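Local coordinates for putative NAD dependent dehydrogenase (Micromonospora echinospora, PDB 6NOR), which binds NAD and probably acts as an oxidoreductase of the GFO/IDH/MocA family in the biosynthesis of the antibiotic gentamicin, at residues 50-55 against 83-88; 173-178 against 248-253; 202-207 against 338-343; 259-264 against 274-279. One frame throughout, in Å; residues are numbered along the deposited sequence.

Contact 1: residues 50-55 against 83-88; sequences DLRWVV and DDTVRF
In the NAD-binding Rossmann domain, Arg52 and Trp53 of strand 49-55 converge on Asp83, in the turn that leads into strand 86-91. Three N-H groups share one carboxylate oxygen. Arg52 comes side-on with two nitrogens: its NE lies 2.8 Å from Asp83 OD2 in a fairly straight bond (160°), and its NH2 reaches the same oxygen at 3.1 Å, both from the syn side but tilted out of the carboxylate plane, the guanidinium standing nearly perpendicular to the carboxylate. Trp53 NE1 takes the anti lone pair of Asp83 OD2, also at 2.8 Å. The bend at chi3 of Arg52 (57°) turns the guanidinium back, and its NH1 meets Asp50 OD2 at 3.2 Å, completing a salt-bridge network. Thr85 CB lies over one face of the guanidinium, while Val86 CG2 packs 3.8 Å from Trp53 CD1. With an alanine here two of the three donors are gone, and Asp83 would probably keep Trp53 NE1 but lose this cation, as would Asp50. Aspartate suits the place doubly, because Asp83 OD1 accepts from Thr85 N at 2.8 Å. That bond makes an Asx turn within a type I beta turn from Asp83 to Val86, here at the entrance to a parallel strand of the Rossmann fold.

Contact 2: residues 173-178 against 248-253; sequences AFRTSG and QCDVSW
Arg175 has CG anti to its carbonyl carbon (chi1 -68°) and then runs extended to NE, while Asp250 has CG anti to the backbone N (chi1 -177°); these torsions carry the guanidinium back along the sheet to the carboxylate of the neighbouring strand. Arg175 NH2 lies 2.8 Å from Asp250 OD2, in a bent bond (137°) that meets the oxygen from above the carboxylate plane. The same oxygen also takes a salt bridge from Arg171 of its own chain and a hydrogen bond from Gln248 of the second subunit. Arg175 NH1 pairs with Glu264 of that subunit, so the buried charges are probably largely offset across the interface. A leucine at Arg175 would probably leave Asp250 with less compensating charge and Glu264 of the second subunit without this mate. The backbones themselves form a parallel ladder: Phe174 N to Asp250 O at 2.8 Å, Ser252 N to Phe174 O at 3.1 Å and Thr176 N to Ser252 O at 3.0 Å. Beyond the strands Thr176 OG1 accepts from Gly178 N at 2.7 Å, an ST turn. Glycine suits the place, since its backbone angles would jam a CB against the preceding carbonyl. Parallel pairing of strands 167-175 and 246-252 belongs to the mixed sheet of the GFO/IDH/MocA C-terminal domain.

Contact 3: residues 202-207 against 338-343; sequences AVELCR and VAVVET
Ala339, whose CB is met by Arg207 across the contact, has its carbonyl oxygen gripped twice within its own helix: Thr343 OG1 donates to Ala339 O at 2.9 Å and Thr343 N to the same oxygen at 3.2 Å, from opposite faces of the carbonyl plane. Here helix 199-209, which lies on the mixed sheet of the C-terminal domain, packs against helix 334-353, with local axes 9.7 Å apart at closest and crossing at 121°. No hydrogen bond joins the two segments, and the contact is made by van der Waals packing, mostly of methyl groups. With its hydroxyl spent on its own helix, Thr343 presents CG2 to Val203, and the two side chains meet tip to tip, Val203 CG1 being 4.0 Å from Thr343 CG2. Beta-branched residues suit this seam, offering methyls close to the backbone. Val340 CG2 rests on the aliphatic root of Glu204, 4.0 Å from Glu204 CB. Glu204 extends onward, and its OE2 is hydrogen-bonded to His141 NE2. Arg207 bends at chi3 (84°), which lays the guanidinium over Ala339 while NH1 forms a salt bridge with Asp336. The small alanine suits this flat cover: Ala339 CB sits over one guanidinium face, offset toward its rim, 3.6 Å from Arg207 CZ.

Contact 4: residues 259-264 against 274-279; sequences EQLTVE and ADLWQG
The beta hairpin of strands 260-267 and 270-275 lies at the edge of the mixed C-terminal sheet within this chain, although Ala274 pairs on into an antiparallel ladder with a strand of the third subunit. Val263 and Ala274 form a hydrogen-bonded pair, Val263 N to Ala274 O and Ala274 N to Val263 O both at 3.0 Å. Next to it, Thr262 and Asp275 form a non-hydrogen-bonded pair whose side chains lie alongside one another, Thr262 CG2 against the Asp275 carboxylate. Leu276 N adds a nearly straight bond (173°) to Leu261 O before the chain turns away. Asp275 OD1 accepts from Gln278 N at 2.8 Å, an Asx motif that shapes this turn, and one water accepts from both Leu261 N and Trp277 N, bridging the backbones. Leu261 CD2 touches Leu276 CD2 at 4.0 Å. Trp277 offers a broad flat ring between Leu276 CD2 on one face and Glu259 on the other. The Glu259 carboxylate lies nearly flat over it (planes 13° apart), OE2 over the rim near CE2, and Glu259 CB makes a CH-pi contact with the five-membered ring. Glutamine suits position 278 because a bend at chi2 (70°) swings its amide back: Gln278 NE2 donates to Glu259 O at 2.9 Å, with that oxygen in the amide plane.

In the fold
From the N terminus, contact 1 closes first, a short loop wholly within the Rossmann domain, and stays apart from the rest: its centre lies about 31 to 36 Å from the centres of the other three. The chain then enters the C-terminal domain, where contact 2 opens. Contact 3 opens before contact 2 closes, so their segments cross; helix 199-209 packs on the sheet, Cys206 meeting Cys249. Contact 4 follows contact 2 and lies entirely within the long loop that contact 3 finally closes with helix 334-353. Contacts 2 and 4 share one sheet, where strands 167-175 and 260-267 are neighbours, and both touch the second subunit. Leu205 and Leu261 join contacts 3 and 4.

Contact 1: residues 50-55 against 83-88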
# COMPACT_ATOMS: atom_id res chain seq x y z
N ASP A 50 -27.98 25.85 -19.19
CA ASP A 50 -28.72 25.47 -20.38
C ASP A 50 -27.75 25.23 -21.55
O ASP A 50 -27.23 26.17 -22.13
CB ASP A 50 -29.74 26.56 -20.73
CG ASP A 50 -30.58 26.22 -21.94
OD1 ASP A 50 -30.67 25.02 -22.29
OD2 ASP A 50 -31.15 27.15 -22.55
N LEU A 51 -27.50 23.96 -21.87
CA LEU A 51 -26.63 23.60 -23.00
C LEU A 51 -27.38 23.79 -24.29
O LEU A 51 -28.23 22.98 -24.65
CB LEU A 51 -26.12 22.15 -22.89
CG LEU A 51 -25.25 21.72 -24.09
CD1 LEU A 51 -24.01 22.58 -24.23
CD2 LEU A 51 -24.86 20.25 -24.05
N ARG A 52 -27.06 24.86 -25.00
CA ARG A 52 -27.81 25.21 -26.21
C ARG A 52 -27.18 24.69 -27.49
O ARG A 52 -27.87 24.24 -28.41
CB ARG A 52 -27.98 26.72 -26.27
CG ARG A 52 -28.68 27.25 -25.04
CD ARG A 52 -28.97 28.73 -25.17
NE ARG A 52 -29.78 29.05 -26.34
CZ ARG A 52 -31.11 29.03 -26.36
NH1 ARG A 52 -31.78 28.70 -25.27
NH2 ARG A 52 -31.76 29.33 -27.48
N TRP A 53 -25.85 24.71 -27.55
CA TRP A 53 -25.15 24.34 -28.77
C TRP A 53 -23.96 23.43 -28.52
O TRP A 53 -23.23 23.61 -27.54
CB TRP A 53 -24.67 25.60 -29.50
CG TRP A 53 -25.75 26.49 -30.04
CD1 TRP A 53 -26.33 27.53 -29.39
CD2 TRP A 53 -26.35 26.43 -31.34
NE1 TRP A 53 -27.26 28.13 -30.20
CE2 TRP A 53 -27.30 27.47 -31.40
CE3 TRP A 53 -26.19 25.60 -32.45
CZ2 TRP A 53 -28.08 27.71 -32.54
CZ3 TRP A 53 -26.96 25.84 -33.59
CH2 TRP A 53 -27.89 26.89 -33.62
N VAL A 54 -23.80 22.45 -29.40
CA VAL A 54 -22.56 21.75 -29.63
C VAL A 54 -22.04 22.20 -30.99
O VAL A 54 -22.75 22.11 -31.99
CB VAL A 54 -22.75 20.22 -29.62
CG1 VAL A 54 -21.45 19.52 -29.92
CG2 VAL A 54 -23.27 19.76 -28.30
N VAL A 55 -20.83 22.75 -31.01
CA VAL A 55 -20.15 23.13 -32.25
C VAL A 55 -19.04 22.14 -32.52
O VAL A 55 -18.24 21.87 -31.63
CB VAL A 55 -19.54 24.55 -32.16
CG1 VAL A 55 -18.92 24.95 -33.53
CG2 VAL A 55 -20.59 25.57 -31.74
N ASP A 83 -26.69 33.29 -31.33
CA ASP A 83 -27.69 33.02 -30.31
C ASP A 83 -27.39 33.88 -29.10
O ASP A 83 -26.44 33.64 -28.38
CB ASP A 83 -27.66 31.54 -29.95
CG ASP A 83 -28.73 31.14 -28.94
OD1 ASP A 83 -29.23 32.00 -28.20
OD2 ASP A 83 -29.02 29.92 -28.86
N ASP A 84 -28.24 34.87 -28.86
CA ASP A 84 -28.04 35.80 -27.75
C ASP A 84 -28.11 35.15 -26.36
O ASP A 84 -27.66 35.75 -25.39
CB ASP A 84 -29.07 36.92 -27.84
CG ASP A 84 -28.78 37.90 -28.96
OD1 ASP A 84 -27.66 37.83 -29.52
OD2 ASP A 84 -29.65 38.73 -29.30
N THR A 85 -28.70 33.97 -26.25
CA THR A 85 -28.84 33.33 -24.95
C THR A 85 -27.52 32.69 -24.49
O THR A 85 -27.30 32.48 -23.30
CB THR A 85 -29.95 32.28 -24.96
OG1 THR A 85 -31.06 32.77 -25.70
CG2 THR A 85 -30.40 31.96 -23.54
N VAL A 86 -26.65 32.40 -25.44
CA VAL A 86 -25.32 31.92 -25.13
C VAL A 86 -24.47 33.00 -24.48
O VAL A 86 -24.25 34.07 -25.04
CB VAL A 86 -24.63 31.40 -26.38
CG1 VAL A 86 -23.24 30.93 -26.03
CG2 VAL A 86 -25.43 30.27 -26.99
N ARG A 87 -23.99 32.73 -23.27
CA ARG A 87 -23.18 33.69 -22.53
C ARG A 87 -21.86 33.06 -22.10
O ARG A 87 -20.97 33.73 -21.58
CB ARG A 87 -23.94 34.20 -21.31
CG ARG A 87 -24.98 35.29 -21.62
CD ARG A 87 -25.80 35.60 -20.37
NE ARG A 87 -24.98 36.08 -19.26
CZ ARG A 87 -25.28 35.90 -17.98
NH1 ARG A 87 -26.38 35.24 -17.64
NH2 ARG A 87 -24.47 36.37 -17.04
N PHE A 88 -21.74 31.76 -22.34
CA PHE A 88 -20.62 31.01 -21.83
C PHE A 88 -20.26 29.92 -22.82
O PHE A 88 -21.09 29.12 -23.22
CB PHE A 88 -20.97 30.44 -20.46
CG PHE A 88 -19.92 29.52 -19.89
CD1 PHE A 88 -18.62 29.93 -19.75
CD2 PHE A 88 -20.27 28.24 -19.48
CE1 PHE A 88 -17.65 29.08 -19.22
CE2 PHE A 88 -19.31 27.38 -18.94
CZ PHE A 88 -18.00 27.81 -18.81

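Contact 2: residues 173-178 against 248-253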
# COMPACT_ATOMS: atom_id res chain seq x y z
N ALA A 173 4.43 13.42 -10.71
CA ALA A 173 4.61 12.43 -11.74
C ALA A 173 3.30 12.17 -12.44
O ALA A 173 2.28 11.97 -11.80
CB ALA A 173 5.18 11.14 -11.15
N PHE A 174 3.31 12.20 -13.76
CA PHE A 174 2.06 12.01 -14.48
C PHE A 174 2.30 11.13 -15.70
O PHE A 174 3.01 11.49 -16.63
CB PHE A 174 1.42 13.37 -14.81
CG PHE A 174 -0.02 13.31 -15.29
CD1 PHE A 174 -0.67 12.10 -15.44
CD2 PHE A 174 -0.76 14.45 -15.40
CE1 PHE A 174 -1.98 12.05 -15.84
CE2 PHE A 174 -2.09 14.41 -15.78
CZ PHE A 174 -2.70 13.19 -16.00
N ARG A 175 1.72 9.93 -15.66
CA ARG A 175 2.01 8.91 -16.65
C ARG A 175 0.78 8.24 -17.21
O ARG A 175 -0.14 7.87 -16.47
CB ARG A 175 2.92 7.86 -16.06
CG ARG A 175 4.31 8.40 -15.78
CD ARG A 175 5.01 7.52 -14.81
NE ARG A 175 6.32 8.03 -14.45
CZ ARG A 175 6.92 7.73 -13.32
NH1 ARG A 175 6.31 6.94 -12.46
NH2 ARG A 175 8.12 8.21 -13.05
N THR A 176 0.78 8.10 -18.52
CA THR A 176 -0.28 7.46 -19.27
C THR A 176 0.32 6.59 -20.34
O THR A 176 1.51 6.61 -20.58
CB THR A 176 -1.22 8.48 -19.95
OG1 THR A 176 -0.60 8.92 -21.17
CG2 THR A 176 -1.50 9.67 -19.07
N SER A 177 -0.53 5.83 -21.02
CA SER A 177 -0.13 5.11 -22.22
C SER A 177 -0.35 5.96 -23.48
O SER A 177 -0.37 5.45 -24.57
CB SER A 177 -0.92 3.82 -22.35
OG SER A 177 -2.31 4.13 -22.35
N GLY A 178 -0.55 7.26 -23.31
CA GLY A 178 -0.58 8.15 -24.45
C GLY A 178 -1.97 8.44 -24.96
O GLY A 178 -2.92 7.80 -24.57
N GLN A 248 10.19 18.88 -9.52
CA GLN A 248 10.37 17.92 -10.60
C GLN A 248 9.01 17.62 -11.23
O GLN A 248 8.03 17.39 -10.54
CB GLN A 248 10.99 16.63 -10.10
CG GLN A 248 12.20 16.77 -9.24
CD GLN A 248 12.56 15.47 -8.54
OE1 GLN A 248 12.46 14.40 -9.12
NE2 GLN A 248 12.96 15.57 -7.28
N CYS A 249 8.97 17.61 -12.55
CA CYS A 249 7.80 17.12 -13.27
C CYS A 249 8.24 15.99 -14.17
O CYS A 249 9.06 16.17 -15.05
CB CYS A 249 7.15 18.23 -14.08
SG CYS A 249 6.70 19.61 -13.04
N ASP A 250 7.71 14.81 -13.89
CA ASP A 250 8.03 13.60 -14.62
C ASP A 250 6.77 13.22 -15.41
O ASP A 250 5.76 12.89 -14.81
CB ASP A 250 8.45 12.50 -13.64
CG ASP A 250 8.88 11.20 -14.30
OD1 ASP A 250 8.44 10.89 -15.43
OD2 ASP A 250 9.64 10.45 -13.65
N VAL A 251 6.81 13.31 -16.73
CA VAL A 251 5.64 12.96 -17.52
C VAL A 251 5.98 11.98 -18.63
O VAL A 251 7.08 11.97 -19.14
CB VAL A 251 4.96 14.20 -18.13
CG1 VAL A 251 4.55 15.19 -17.03
CG2 VAL A 251 5.86 14.86 -19.19
N SER A 252 5.02 11.15 -19.00
CA SER A 252 5.28 10.12 -19.99
C SER A 252 4.00 9.66 -20.65
O SER A 252 2.98 9.53 -19.99
CB SER A 252 5.98 8.92 -19.35
OG SER A 252 6.16 7.89 -20.29
N TRP A 253 4.09 9.42 -21.95
CA TRP A 253 3.04 8.80 -22.75
C TRP A 253 3.31 7.33 -23.00
O TRP A 253 2.54 6.67 -23.67
CB TRP A 253 2.93 9.49 -24.10
CG TRP A 253 2.14 10.75 -24.17
CD1 TRP A 253 1.34 11.31 -23.20
CD2 TRP A 253 2.07 11.62 -25.29
NE1 TRP A 253 0.78 12.46 -23.66
CE2 TRP A 253 1.21 12.68 -24.94
CE3 TRP A 253 2.65 11.60 -26.56
CZ2 TRP A 253 0.91 13.72 -25.83
CZ3 TRP A 253 2.36 12.63 -27.43
CH2 TRP A 253 1.50 13.67 -27.07

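Contact 3: residues 202-207 against 338-343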
# COMPACT_ATOMS: atom_id res chain seq x y z
N ALA A 202 1.31 18.96 -14.52
CA ALA A 202 2.35 18.72 -13.56
C ALA A 202 2.90 20.07 -13.10
O ALA A 202 3.09 20.28 -11.91
CB ALA A 202 3.44 17.84 -14.15
N VAL A 203 3.11 20.98 -14.03
CA VAL A 203 3.67 22.28 -13.68
C VAL A 203 2.68 23.10 -12.85
O VAL A 203 3.06 23.72 -11.88
CB VAL A 203 4.10 23.07 -14.91
CG1 VAL A 203 4.48 24.48 -14.52
CG2 VAL A 203 5.30 22.38 -15.57
N GLU A 204 1.40 23.06 -13.20
CA GLU A 204 0.42 23.79 -12.42
C GLU A 204 0.35 23.24 -10.98
O GLU A 204 0.35 24.01 -10.02
CB GLU A 204 -0.96 23.75 -13.09
CG GLU A 204 -1.99 24.71 -12.49
CD GLU A 204 -3.26 24.88 -13.34
OE1 GLU A 204 -3.50 24.07 -14.26
OE2 GLU A 204 -4.03 25.84 -13.08
N LEU A 205 0.33 21.91 -10.84
CA LEU A 205 0.30 21.26 -9.53
C LEU A 205 1.52 21.59 -8.69
O LEU A 205 1.37 21.91 -7.53
CB LEU A 205 0.18 19.75 -9.67
CG LEU A 205 -1.20 19.31 -10.12
CD1 LEU A 205 -1.20 17.87 -10.62
CD2 LEU A 205 -2.20 19.51 -8.97
N CYS A 206 2.71 21.53 -9.29
CA CYS A 206 3.94 21.91 -8.58
C CYS A 206 3.89 23.31 -7.99
O CYS A 206 4.13 23.48 -6.80
CB CYS A 206 5.16 21.84 -9.51
SG CYS A 206 5.98 20.27 -9.64
N ARG A 207 3.64 24.31 -8.83
CA ARG A 207 3.50 25.71 -8.40
C ARG A 207 2.57 25.84 -7.23
O ARG A 207 2.89 26.43 -6.21
CB ARG A 207 2.91 26.58 -9.50
CG ARG A 207 3.80 26.99 -10.59
CD ARG A 207 3.03 27.95 -11.51
NE ARG A 207 3.05 29.34 -11.05
CZ ARG A 207 1.96 30.06 -10.85
NH1 ARG A 207 0.76 29.53 -11.02
NH2 ARG A 207 2.06 31.32 -10.45
N VAL A 338 -0.58 31.94 -17.57
CA VAL A 338 0.59 32.57 -18.16
C VAL A 338 1.87 32.01 -17.54
O VAL A 338 2.85 31.76 -18.23
CB VAL A 338 0.55 34.12 -17.98
CG1 VAL A 338 1.88 34.73 -18.30
CG2 VAL A 338 -0.51 34.73 -18.85
N ALA A 339 1.87 31.82 -16.23
CA ALA A 339 3.06 31.29 -15.59
C ALA A 339 3.36 29.87 -16.09
O ALA A 339 4.51 29.53 -16.31
CB ALA A 339 2.90 31.32 -14.08
N VAL A 340 2.33 29.05 -16.28
CA VAL A 340 2.54 27.69 -16.77
C VAL A 340 3.06 27.71 -18.20
O VAL A 340 3.99 26.98 -18.54
CB VAL A 340 1.25 26.85 -16.72
CG1 VAL A 340 1.45 25.55 -17.43
CG2 VAL A 340 0.82 26.62 -15.29
N VAL A 341 2.47 28.55 -19.05
CA VAL A 341 2.87 28.60 -20.45
C VAL A 341 4.36 28.98 -20.60
O VAL A 341 5.06 28.41 -21.42
CB VAL A 341 1.99 29.59 -21.27
CG1 VAL A 341 2.54 29.76 -22.66
CG2 VAL A 341 0.55 29.10 -21.35
N GLU A 342 4.84 29.92 -19.81
CA GLU A 342 6.23 30.31 -19.98
C GLU A 342 7.19 29.28 -19.38
O GLU A 342 8.30 29.11 -19.89
CB GLU A 342 6.52 31.70 -19.41
CG GLU A 342 5.90 32.01 -18.10
CD GLU A 342 5.70 33.51 -17.92
OE1 GLU A 342 5.55 34.21 -18.94
OE2 GLU A 342 5.70 33.99 -16.77
N THR A 343 6.76 28.59 -18.34
CA THR A 343 7.55 27.49 -17.83
C THR A 343 7.73 26.42 -18.90
O THR A 343 8.84 25.96 -19.13
CB THR A 343 6.94 26.85 -16.60
OG1 THR A 343 6.78 27.85 -15.58
CG2 THR A 343 7.90 25.78 -16.08

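Contact 4: residues 259-264 against 274-279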
# COMPACT_ATOMS: atom_id res chain seq x y z
N GLU A 259 -3.10 4.88 -15.98
CA GLU A 259 -2.79 6.23 -15.56
C GLU A 259 -2.21 6.34 -14.15
O GLU A 259 -2.70 5.71 -13.22
CB GLU A 259 -4.06 7.06 -15.65
CG GLU A 259 -3.89 8.45 -16.21
CD GLU A 259 -5.22 9.12 -16.45
OE1 GLU A 259 -5.23 10.30 -16.88
OE2 GLU A 259 -6.27 8.47 -16.22
N GLN A 260 -1.15 7.13 -14.00
CA GLN A 260 -0.59 7.42 -12.68
C GLN A 260 -0.51 8.93 -12.48
O GLN A 260 -0.02 9.65 -13.34
CB GLN A 260 0.83 6.84 -12.50
CG GLN A 260 1.05 5.38 -12.76
CD GLN A 260 2.52 4.99 -12.59
OE1 GLN A 260 3.32 5.78 -12.10
NE2 GLN A 260 2.88 3.79 -13.01
N LEU A 261 -0.97 9.42 -11.34
CA LEU A 261 -0.78 10.83 -11.02
C LEU A 261 -0.51 11.00 -9.54
O LEU A 261 -1.37 10.74 -8.71
CB LEU A 261 -1.99 11.67 -11.49
CG LEU A 261 -1.95 13.18 -11.21
CD1 LEU A 261 -0.62 13.82 -11.60
CD2 LEU A 261 -3.14 13.96 -11.84
N THR A 262 0.69 11.45 -9.20
CA THR A 262 1.08 11.65 -7.81
C THR A 262 1.75 13.01 -7.54
O THR A 262 2.40 13.61 -8.39
CB THR A 262 2.04 10.54 -7.33
OG1 THR A 262 3.28 10.66 -8.04
CG2 THR A 262 1.47 9.12 -7.54
N VAL A 263 1.59 13.46 -6.30
CA VAL A 263 2.14 14.70 -5.84
C VAL A 263 2.88 14.46 -4.54
O VAL A 263 2.38 13.79 -3.65
CB VAL A 263 1.06 15.77 -5.61
CG1 VAL A 263 1.70 17.04 -5.12
CG2 VAL A 263 0.28 16.04 -6.89
N GLU A 264 4.08 15.02 -4.43
CA GLU A 264 4.91 14.86 -3.26
C GLU A 264 5.53 16.20 -2.89
O GLU A 264 6.11 16.87 -3.72
CB GLU A 264 5.99 13.82 -3.55
CG GLU A 264 6.89 13.43 -2.41
CD GLU A 264 7.97 12.44 -2.89
OE1 GLU A 264 8.39 11.57 -2.10
OE2 GLU A 264 8.38 12.52 -4.07
N ALA A 274 0.19 12.43 -2.20
CA ALA A 274 -1.16 12.10 -2.59
C ALA A 274 -1.12 11.38 -3.92
O ALA A 274 -0.33 11.71 -4.79
CB ALA A 274 -2.05 13.34 -2.66
N ASP A 275 -1.98 10.39 -4.06
CA ASP A 275 -2.01 9.53 -5.22
C ASP A 275 -3.43 9.44 -5.74
O ASP A 275 -4.32 8.93 -5.05
CB ASP A 275 -1.47 8.15 -4.82
CG ASP A 275 -1.25 7.23 -5.99
OD1 ASP A 275 -2.01 7.31 -6.98
OD2 ASP A 275 -0.32 6.40 -5.90
N LEU A 276 -3.66 9.94 -6.94
CA LEU A 276 -5.01 10.01 -7.48
C LEU A 276 -5.56 8.64 -7.90
O LEU A 276 -6.53 8.16 -7.33
CB LEU A 276 -5.06 10.96 -8.67
CG LEU A 276 -6.45 11.25 -9.23
CD1 LEU A 276 -7.34 11.83 -8.15
CD2 LEU A 276 -6.38 12.20 -10.42
N TRP A 277 -4.93 8.04 -8.90
CA TRP A 277 -5.43 6.80 -9.50
C TRP A 277 -5.08 5.52 -8.72
O TRP A 277 -5.85 4.57 -8.75
CB TRP A 277 -4.92 6.67 -10.93
CG TRP A 277 -5.34 7.85 -11.75
CD1 TRP A 277 -4.54 8.82 -12.26
CD2 TRP A 277 -6.67 8.20 -12.09
NE1 TRP A 277 -5.29 9.76 -12.92
CE2 TRP A 277 -6.61 9.40 -12.82
CE3 TRP A 277 -7.92 7.62 -11.84
CZ2 TRP A 277 -7.75 10.02 -13.33
CZ3 TRP A 277 -9.05 8.24 -12.35
CH2 TRP A 277 -8.95 9.43 -13.09
N GLN A 278 -3.94 5.51 -8.01
CA GLN A 278 -3.57 4.35 -7.19
C GLN A 278 -3.90 4.57 -5.72
O GLN A 278 -3.52 3.78 -4.87
CB GLN A 278 -2.07 4.01 -7.33
CG GLN A 278 -1.66 3.42 -8.67
CD GLN A 278 -1.71 4.43 -9.81
OE1 GLN A 278 -1.07 5.49 -9.76
NE2 GLN A 278 -2.49 4.12 -10.83
N GLY A 279 -4.61 5.65 -5.41
CA GLY A 279 -4.99 5.91 -4.03
C GLY A 279 -6.50 5.97 -3.83
O GLY A 279 -6.99 6.69 -2.97
O HOH W 1 -1.94 7.80 -9.48